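Local coordinates for protein methyltransferase FkbM (PDB 2PY6) that probably transfers methyl groups, as an FkbM-type methyltransferase, to a substrate that is not established, at residues 228-233 against 253-258. Numbering follows the deposited sequence.
Sequences EKMVDC and ERVWMI
Glu228 O takes two amide donors from segment 253-258, Glu253 N at 2.8 Å and Arg254 N at 3.2 Å, the second lying in the carbonyl plane on a lone pair. This fork opens the parallel pairing of strands 229-233 and 254-258, whose axes differ by 10°; with helix 239-248 they form a beta-alpha-beta unit of the Rossmann-like methyltransferase fold. Beyond it the bonds run in the staggered parallel pattern: Met230 N to Arg254 O, Trp256 N to Met230 O, Asp232 N to Trp256 O, and Ile258 N to Asp232 O, the last almost straight at 176°. On the other edge of 229-233, Thr337 OG1 holds Lys229 N, and the backbones of Lys229, Val231 and Cys233 bond to those of Thr337, Phe338 and Lys340.

On the face of Lys229, Val231 and Trp256, the indole has CG set beside the backbone N (chi1 -60°), and its six-membered ring leans over the neighbouring strand, bringing CE3 to 3.7 Å from Val231 CG2 and CZ3 to 3.9 Å from Lys229 CB, both oblique to the ring. NE1 is satisfied by Asp333 OD1, Lys229 NZ by a salt bridge to Asp334, and Arg254 NH1 by Thr285 OG1 and Arg283 O. Replacing the indole by an alanine is likely to leave Val231 CG2 without its aromatic neighbour and Asp333 OD1 without the indole donor.

On the other face, next to helix 239-248, Asp232 OD1 makes a salt bridge to Lys340 NZ, which probably offsets the charge of the buried carboxylate, while Asp232 OD2 meets the selenomethionine methyl, Met257 CE, at 3.5 Å.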
# COMPACT_ATOMS: atom_id res chain seq x y z
N GLU A 228 20.53 -24.23 24.21
CA GLU A 228 19.92 -23.30 25.13
C GLU A 228 18.57 -23.81 25.62
O GLU A 228 17.88 -24.52 24.91
CB GLU A 228 19.76 -21.93 24.47
CG GLU A 228 21.12 -21.26 24.12
CD GLU A 228 21.77 -20.55 25.29
OE1 GLU A 228 21.07 -20.19 26.25
OE2 GLU A 228 22.99 -20.28 25.22
N LYS A 229 18.24 -23.43 26.86
CA LYS A 229 16.97 -23.70 27.51
C LYS A 229 16.49 -22.33 27.95
O LYS A 229 16.99 -21.74 28.92
CB LYS A 229 17.11 -24.70 28.67
CG LYS A 229 17.59 -26.13 28.23
CD LYS A 229 18.05 -26.99 29.44
CE LYS A 229 18.40 -28.44 29.03
NZ LYS A 229 19.01 -29.31 30.11
N MSE A 230 15.55 -21.80 27.15
CA MSE A 230 15.03 -20.44 27.34
C MSE A 230 13.65 -20.31 27.98
O MSE A 230 12.68 -20.95 27.53
CB MSE A 230 14.96 -19.74 25.95
CG MSE A 230 14.50 -18.36 26.05
SE MSE A 230 14.47 -17.25 24.49
CE MSE A 230 13.35 -18.11 23.39
N VAL A 231 13.58 -19.47 29.03
CA VAL A 231 12.31 -19.07 29.61
C VAL A 231 11.99 -17.75 28.88
O VAL A 231 12.71 -16.74 28.99
CB VAL A 231 12.36 -18.88 31.15
CG1 VAL A 231 11.02 -18.41 31.71
CG2 VAL A 231 12.81 -20.17 31.83
N ASP A 232 10.93 -17.81 28.08
CA ASP A 232 10.45 -16.65 27.32
C ASP A 232 9.27 -16.09 28.12
O ASP A 232 8.11 -16.45 27.92
CB ASP A 232 10.08 -17.11 25.92
CG ASP A 232 9.54 -16.02 25.05
OD1 ASP A 232 9.40 -14.87 25.52
OD2 ASP A 232 9.23 -16.34 23.89
N CYS A 233 9.61 -15.18 29.03
CA CYS A 233 8.65 -14.61 29.95
C CYS A 233 8.07 -13.34 29.33
O CYS A 233 8.80 -12.35 29.13
CB CYS A 233 9.36 -14.40 31.30
SG CYS A 233 8.31 -13.96 32.63
N GLU A 253 17.65 -26.70 23.16
CA GLU A 253 17.14 -27.81 23.94
C GLU A 253 15.70 -27.63 24.40
O GLU A 253 14.92 -28.57 24.39
CB GLU A 253 18.03 -28.08 25.16
CG GLU A 253 19.30 -28.88 24.83
CD GLU A 253 18.98 -30.24 24.24
OE1 GLU A 253 18.14 -30.97 24.83
OE2 GLU A 253 19.57 -30.58 23.19
N ARG A 254 15.34 -26.43 24.82
CA ARG A 254 14.02 -26.23 25.36
C ARG A 254 13.59 -24.79 25.34
O ARG A 254 14.42 -23.89 25.49
CB ARG A 254 14.04 -26.71 26.81
CG ARG A 254 12.72 -27.03 27.48
CD ARG A 254 11.95 -28.19 26.88
NE ARG A 254 10.79 -28.48 27.73
CZ ARG A 254 9.68 -27.75 27.81
NH1 ARG A 254 9.50 -26.65 27.06
NH2 ARG A 254 8.72 -28.12 28.64
N VAL A 255 12.30 -24.56 25.12
CA VAL A 255 11.74 -23.23 25.29
C VAL A 255 10.44 -23.31 26.07
O VAL A 255 9.54 -24.01 25.68
CB VAL A 255 11.53 -22.48 23.95
CG1 VAL A 255 10.85 -21.14 24.20
CG2 VAL A 255 12.87 -22.28 23.23
N TRP A 256 10.38 -22.58 27.18
CA TRP A 256 9.14 -22.43 27.95
C TRP A 256 8.63 -21.03 27.71
O TRP A 256 9.21 -20.05 28.17
CB TRP A 256 9.39 -22.56 29.43
CG TRP A 256 9.96 -23.84 29.89
CD1 TRP A 256 9.28 -24.97 30.23
CD2 TRP A 256 11.35 -24.10 30.13
NE1 TRP A 256 10.15 -25.93 30.66
CE2 TRP A 256 11.43 -25.42 30.63
CE3 TRP A 256 12.52 -23.34 30.01
CZ2 TRP A 256 12.64 -26.01 30.99
CZ3 TRP A 256 13.71 -23.92 30.37
CH2 TRP A 256 13.78 -25.26 30.83
N MSE A 257 7.54 -20.92 26.96
CA MSE A 257 6.92 -19.65 26.67
C MSE A 257 5.78 -19.35 27.67
O MSE A 257 4.83 -20.13 27.76
CB MSE A 257 6.38 -19.65 25.23
CG MSE A 257 7.41 -19.88 24.16
SE MSE A 257 6.71 -19.67 22.37
CE MSE A 257 6.79 -18.19 22.10
N ILE A 258 5.88 -18.21 28.36
CA ILE A 258 4.91 -17.79 29.40
C ILE A 258 4.21 -16.52 28.96
O ILE A 258 4.85 -15.49 28.77
CB ILE A 258 5.62 -17.53 30.76
CG1 ILE A 258 6.52 -18.74 31.13
CG2 ILE A 258 4.61 -17.23 31.88
CD1 ILE A 258 7.35 -18.48 32.35